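Cellulose 1,4-beta-cellobiosidase (Thermobifida fusca, PDB 4JJJ) probably hydrolyses cellulose to cellobiose as a cellobiohydrolase, this chain being the glycoside hydrolase family 48 catalytic part of a longer protein. Local coordinates at residues Leu204-Asp209 and Tyr563-Trp568; Pro107-Ala112 and Pro116-Asn121. The protein carries 1 engineered substitution. One frame throughout, in Å; residues are numbered along the deposited sequence. Where two conformers were deposited one is given.

Contact 1 (Leu204-Asp209 and Tyr563-Trp568); sequences LDLFTD and YVPPGW. With BGC (beta-D-glucopyranose), chain D.
The indole of W568 is gripped from two directions by neighbouring residues of 204-209: D205 meets its N-H edge and L206 lies over one face. The polar part is a single hydrogen bond, from W568 NE1 to D205 OD1 at 2.9 Å, nearly straight with an N-H...O angle of 163°. The oxygen lies in the plane of the indole, where the N-H points, yet the carboxylate stands steeply to the ring, the two planes 71° apart, and NE1 approaches OD1 from above the carboxylate plane. In D205 the side chain sets CG between the backbone N and the carbonyl carbon (chi1 56°), which brings the carboxylate to the indole edge; its other oxygen, OD2, is hydrogen-bonded to N201 ND2, so both oxygens have partners and the group is less able to turn.

The apolar part belongs to L206. Its CD2 makes a CH-pi contact, 3.6 Å from the centroid of the six-membered ring of W568 and almost straight above it, while CD1 lies 3.9 Å from W568 CZ2. A branched leucine suits this place because one methyl can sit over the ring centre while the other spreads along it. P565 adds one more apolar touch, its CD 3.8 Å from L206 CD2. P565 also opens the type II beta turn that ends at W568, with G567 at a positive phi, and the W568 side chain points toward 204-209.

Replacing W568 with an alanine would probably leave D205 OD1 without its N-H donor and L206 with a gap beneath its methyls. T208 of the same segment belongs to the glycan pocket, so the contact backs a substrate-lining segment. One directional bond probably helps fix how the indole is turned, while L206 covers part of one face.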
loop_
_atom_site.group_PDB
_atom_site.type_symbol
_atom_site.label_atom_id
_atom_site.label_comp_id
_atom_site.label_asym_id
_atom_site.label_seq_id
_atom_site.Cartn_x
_atom_site.Cartn_y
_atom_site.Cartn_z
ATOM N N LEU A 204 -4.783 14.613 -18.758
ATOM C CA LEU A 204 -4.797 15.480 -17.586
ATOM C C LEU A 204 -6.221 15.990 -17.320
ATOM O O LEU A 204 -6.645 16.133 -16.121
ATOM C CB LEU A 204 -3.891 16.667 -17.788
ATOM C CG LEU A 204 -2.468 16.380 -18.025
ATOM C CD1 LEU A 204 -1.685 17.648 -18.263
ATOM C CD2 LEU A 204 -1.877 15.574 -16.829
ATOM N N ASP A 205 -6.963 16.311 -18.385
ATOM C CA ASP A 205 -8.233 16.881 -18.230
ATOM C C ASP A 205 -9.365 15.945 -18.037
ATOM O O ASP A 205 -10.541 16.383 -18.052
ATOM C CB ASP A 205 -8.544 17.913 -19.382
ATOM C CG ASP A 205 -8.422 17.311 -20.801
ATOM O OD1 ASP A 205 -8.129 16.120 -20.926
ATOM O OD2 ASP A 205 -8.784 18.032 -21.796
ATOM N N LEU A 206 -9.085 14.641 -17.752
ATOM C CA LEU A 206 -10.103 13.760 -17.214
ATOM C C LEU A 206 -10.244 14.062 -15.695
ATOM O O LEU A 206 -11.202 13.722 -15.085
ATOM C CB LEU A 206 -9.579 12.311 -17.365
ATOM C CG LEU A 206 -9.546 11.753 -18.786
ATOM C CD1 LEU A 206 -8.712 10.474 -18.881
ATOM C CD2 LEU A 206 -10.916 11.447 -19.245
ATOM N N PHE A 207 -9.163 14.601 -15.128
ATOM C CA PHE A 207 -8.938 14.639 -13.706
ATOM C C PHE A 207 -8.975 16.009 -13.078
ATOM O O PHE A 207 -9.583 16.153 -12.032
ATOM C CB PHE A 207 -7.672 13.864 -13.337
ATOM C CG PHE A 207 -7.625 12.484 -13.945
ATOM C CD1 PHE A 207 -8.639 11.594 -13.755
ATOM C CD2 PHE A 207 -6.535 12.061 -14.715
ATOM C CE1 PHE A 207 -8.615 10.316 -14.294
ATOM C CE2 PHE A 207 -6.481 10.813 -15.271
ATOM C CZ PHE A 207 -7.504 9.922 -15.020
ATOM N N THR A 208 -8.309 16.981 -13.670
ATOM C CA THR A 208 -8.177 18.352 -13.130
ATOM C C THR A 208 -8.756 19.316 -14.160
ATOM O O THR A 208 -8.484 19.151 -15.339
ATOM C CB THR A 208 -6.737 18.597 -12.901
ATOM O OG1 THR A 208 -6.229 17.637 -11.943
ATOM C CG2 THR A 208 -6.461 19.954 -12.304
ATOM N N ASP A 209 -9.548 20.257 -13.676
ATOM C CA ASP A 209 -10.201 21.294 -14.513
ATOM C C ASP A 209 -9.378 22.544 -14.335
ATOM O O ASP A 209 -9.360 23.166 -13.276
ATOM C CB ASP A 209 -11.625 21.465 -14.052
ATOM C CG ASP A 209 -12.442 22.398 -14.937
ATOM O OD1 ASP A 209 -11.899 22.813 -15.961
ATOM O OD2 ASP A 209 -13.618 22.625 -14.538
ATOM N N TYR A 563 -16.768 5.979 -15.893
ATOM C CA TYR A 563 -17.111 7.318 -16.329
ATOM C C TYR A 563 -16.081 7.934 -17.237
ATOM O O TYR A 563 -14.894 7.916 -16.959
ATOM C CB TYR A 563 -17.327 8.237 -15.084
ATOM C CG TYR A 563 -17.745 9.669 -15.406
ATOM C CD1 TYR A 563 -19.037 9.861 -15.831
ATOM C CD2 TYR A 563 -16.856 10.704 -15.387
ATOM C CE1 TYR A 563 -19.465 11.142 -16.150
ATOM C CE2 TYR A 563 -17.261 12.019 -15.692
ATOM C CZ TYR A 563 -18.572 12.176 -16.132
ATOM O OH TYR A 563 -19.001 13.428 -16.440
ATOM N N VAL A 564 -16.550 8.647 -18.334
ATOM C CA VAL A 564 -15.761 9.482 -19.156
ATOM C C VAL A 564 -16.620 10.801 -19.316
ATOM O O VAL A 564 -17.796 10.623 -19.545
ATOM C CB VAL A 564 -15.497 8.802 -20.521
ATOM C CG1 VAL A 564 -14.719 9.694 -21.388
ATOM C CG2 VAL A 564 -14.765 7.469 -20.329
ATOM N N PRO A 565 -15.993 11.970 -19.203
ATOM C CA PRO A 565 -16.757 13.243 -19.423
ATOM C C PRO A 565 -17.421 13.326 -20.794
ATOM O O PRO A 565 -16.862 12.920 -21.755
ATOM C CB PRO A 565 -15.742 14.333 -19.248
ATOM C CG PRO A 565 -14.625 13.691 -18.426
ATOM C CD PRO A 565 -14.599 12.289 -18.887
ATOM N N PRO A 566 -18.643 13.851 -20.789
ATOM C CA PRO A 566 -19.346 14.056 -22.086
ATOM C C PRO A 566 -18.435 14.921 -22.909
ATOM O O PRO A 566 -17.751 15.837 -22.407
ATOM C CB PRO A 566 -20.541 14.865 -21.696
ATOM C CG PRO A 566 -20.828 14.537 -20.283
ATOM C CD PRO A 566 -19.466 14.253 -19.637
ATOM N N GLY A 567 -18.349 14.596 -24.173
ATOM C CA GLY A 567 -17.494 15.375 -25.056
ATOM C C GLY A 567 -16.023 15.044 -25.062
ATOM O O GLY A 567 -15.260 15.504 -25.937
ATOM N N TRP A 568 -15.592 14.194 -24.109
ATOM C CA TRP A 568 -14.177 13.845 -24.042
ATOM C C TRP A 568 -13.891 12.693 -24.940
ATOM O O TRP A 568 -14.633 11.737 -24.959
ATOM C CB TRP A 568 -13.753 13.429 -22.608
ATOM C CG TRP A 568 -12.324 13.589 -22.322
ATOM C CD1 TRP A 568 -11.711 14.639 -21.738
ATOM C CD2 TRP A 568 -11.320 12.624 -22.535
ATOM N NE1 TRP A 568 -10.360 14.438 -21.627
ATOM C CE2 TRP A 568 -10.091 13.201 -22.151
ATOM C CE3 TRP A 568 -11.322 11.342 -23.136
ATOM C CZ2 TRP A 568 -8.901 12.515 -22.246
ATOM C CZ3 TRP A 568 -10.099 10.711 -23.271
ATOM C CH2 TRP A 568 -8.937 11.296 -22.802
HETATM C C2 BGC D . -3.305 17.036 -9.511
HETATM C C3 BGC D . -2.342 18.192 -9.755
HETATM C C4 BGC D . -2.431 19.211 -8.589
HETATM C C5 BGC D . -2.221 18.470 -7.266
HETATM C C6 BGC D . -2.462 19.404 -6.031
HETATM C C1 BGC D . -2.968 16.390 -8.169
HETATM O O2 BGC D . -3.095 16.107 -10.556
HETATM O O3 BGC D . -2.729 18.818 -11.000
HETATM O O4 BGC D . -1.376 20.169 -8.673
HETATM O O5 BGC D . -3.179 17.408 -7.179
HETATM O O6 BGC D . -3.819 19.837 -5.936
#

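Contact 2 (Pro107-Ala112 and Pro116-Asn121); sequences PEQPNA and PSPLMN
S117 OG is the hub between 107-112 and 116-121, giving one hydrogen bond and receiving another. It donates to P107 O at 2.7 Å, lying in the carbonyl plane, and accepts from Q109 NE2 at 2.9 Å with an N-H...O angle of 164°. The serine oxygen lies close to the amide plane of Q109, so the N-H is well aimed. The glutamine reaches it by folding at its second torsion (chi2 -78°), which turns the amide so that NE2 meets S117 OG. A small hydroxyl suits a buried site where one atom must both give and accept.

The apolar packing is between P107 and M120. In one of its two conformers the extended side chain of M120 crosses the P107 ring at about a right angle, CE 3.7 Å from P107 CG, so this touch is less certain. Separately, the backbone comes close to the same proline, with P118 O 3.3 Å from P107 CD.

Around this core, S117 belongs to the short strand 117-118, paired in parallel with strand 208-209 through F207 and D209. L119 touches T208 of that strand. E108, in the loop that follows helix 71-83, and L119 each touch a bound glucose unit, so both segments border the glycan pocket.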
loop_
_atom_site.group_PDB
_atom_site.type_symbol
_atom_site.label_atom_id
_atom_site.label_comp_id
_atom_site.label_asym_id
_atom_site.label_seq_id
_atom_site.Cartn_x
_atom_site.Cartn_y
_atom_site.Cartn_z
ATOM N N PRO A 107 -10.845 20.144 -4.737
ATOM C CA PRO A 107 -11.653 19.264 -3.864
ATOM C C PRO A 107 -11.800 17.889 -4.413
ATOM O O PRO A 107 -11.902 17.693 -5.623
ATOM C CB PRO A 107 -13.027 19.969 -3.857
ATOM C CG PRO A 107 -13.044 20.667 -5.128
ATOM C CD PRO A 107 -11.704 21.195 -5.370
ATOM N N GLU A 108 -11.794 16.883 -3.561
ATOM C CA GLU A 108 -12.215 15.570 -4.003
ATOM C C GLU A 108 -13.718 15.614 -4.226
ATOM O O GLU A 108 -14.432 16.386 -3.609
ATOM C CB GLU A 108 -11.828 14.486 -2.980
ATOM C CG GLU A 108 -10.286 14.508 -2.812
ATOM C CD GLU A 108 -9.661 13.461 -1.871
ATOM O OE1 GLU A 108 -10.495 12.518 -1.499
ATOM O OE2 GLU A 108 -8.392 13.644 -1.553
ATOM N N GLN A 109 -14.201 14.811 -5.147
ATOM C CA GLN A 109 -15.636 14.826 -5.451
ATOM C C GLN A 109 -16.283 13.533 -4.965
ATOM O O GLN A 109 -15.638 12.430 -4.895
ATOM C CB GLN A 109 -15.810 15.033 -6.961
ATOM C CG GLN A 109 -15.134 16.229 -7.549
ATOM C CD GLN A 109 -15.935 17.487 -7.265
ATOM O OE1 GLN A 109 -17.072 17.408 -6.761
ATOM N NE2 GLN A 109 -15.301 18.638 -7.420
ATOM N N PRO A 110 -17.592 13.530 -4.752
ATOM C CA PRO A 110 -18.212 12.295 -4.203
ATOM C C PRO A 110 -18.308 11.077 -5.131
ATOM O O PRO A 110 -18.368 9.910 -4.630
ATOM C CB PRO A 110 -19.596 12.762 -3.812
ATOM C CG PRO A 110 -19.731 14.206 -4.080
ATOM C CD PRO A 110 -18.473 14.711 -4.705
ATOM N N ASN A 111 -18.279 11.307 -6.447
ATOM C CA ASN A 111 -18.248 10.238 -7.409
ATOM C C ASN A 111 -17.434 10.686 -8.616
ATOM O O ASN A 111 -17.001 11.837 -8.740
ATOM C CB ASN A 111 -19.673 9.784 -7.777
ATOM C CG ASN A 111 -19.786 8.355 -8.196
ATOM O OD1 ASN A 111 -18.761 7.647 -8.387
ATOM N ND2 ASN A 111 -21.025 7.823 -8.300
ATOM N N ALA A 112 -17.075 9.711 -9.454
ATOM C CA ALA A 112 -16.199 9.898 -10.608
ATOM C C ALA A 112 -16.711 10.951 -11.621
ATOM O O ALA A 112 -15.905 11.661 -12.248
ATOM C CB ALA A 112 -16.023 8.543 -11.317
ATOM N N PRO A 116 -13.480 16.204 -14.395
ATOM C CA PRO A 116 -12.404 16.897 -13.768
ATOM C C PRO A 116 -12.821 17.940 -12.744
ATOM O O PRO A 116 -13.877 18.569 -12.872
ATOM C CB PRO A 116 -11.652 17.539 -14.951
ATOM C CG PRO A 116 -12.789 17.825 -15.921
ATOM C CD PRO A 116 -13.559 16.548 -15.843
ATOM N N SER A 117 -12.060 17.960 -11.625
ATOM C CA SER A 117 -12.331 18.802 -10.464
ATOM C C SER A 117 -11.480 20.059 -10.544
ATOM O O SER A 117 -10.337 20.051 -10.951
ATOM C CB SER A 117 -11.961 18.020 -9.210
ATOM O OG SER A 117 -12.490 18.695 -8.093
ATOM N N PRO A 118 -12.097 21.238 -10.223
ATOM C CA PRO A 118 -11.384 22.507 -10.412
ATOM C C PRO A 118 -10.409 22.920 -9.309
ATOM O O PRO A 118 -10.560 22.584 -8.117
ATOM C CB PRO A 118 -12.562 23.529 -10.423
ATOM C CG PRO A 118 -13.571 22.911 -9.479
ATOM C CD PRO A 118 -13.415 21.391 -9.633
ATOM N N LEU A 119 -9.434 23.669 -9.713
ATOM C CA LEU A 119 -8.612 24.415 -8.787
ATOM C C LEU A 119 -9.396 25.483 -8.060
ATOM O O LEU A 119 -10.218 26.172 -8.689
ATOM C CB LEU A 119 -7.475 25.091 -9.511
ATOM C CG LEU A 119 -6.290 24.288 -10.016
ATOM C CD1 LEU A 119 -6.580 23.252 -11.076
ATOM C CD2 LEU A 119 -5.331 25.318 -10.599
ATOM N N MET A 120 -9.136 25.625 -6.760
ATOM C CA MET A 120 -9.769 26.660 -5.912
ATOM C C MET A 120 -8.699 27.468 -5.186
ATOM O O MET A 120 -8.081 27.054 -4.220
ATOM C CB MET A 120 -10.780 26.060 -4.948
ATOM C CG MET A 120 -11.933 25.370 -5.640
ATOM S SD MET A 120 -13.153 24.691 -4.537
ATOM C CE MET A 120 -14.357 24.101 -5.732
ATOM N N ASN A 121 -8.399 28.631 -5.702
ATOM C CA ASN A 121 -7.389 29.468 -5.051
ATOM C C ASN A 121 -7.784 30.135 -3.735
ATOM O O ASN A 121 -6.854 30.625 -3.007
ATOM C CB ASN A 121 -6.961 30.620 -5.991
ATOM C CG ASN A 121 -6.250 30.111 -7.204
ATOM O OD1 ASN A 121 -5.426 29.206 -7.109
ATOM N ND2 ASN A 121 -6.601 30.637 -8.360
#

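From the N terminus, contact 2 comes first: 107-112 turns back through three intervening residues onto 116-121, closing a short local loop. Contact 1 opens only later, at 204-209, and spans 353 residues before 563-568 meets it, so the two are in series and neither nest nor cross. Their centres are nonetheless 12 Å apart, because strands 117-118 and 208-209 are partners in a two-stranded parallel sheet. Y563 also packs on A112, giving the late loop before strand 570-571 a second link. Together they tie three chain regions into one patch, of which 107-121 and 204-209 border the bound glycan while 563-568 backs 204-209.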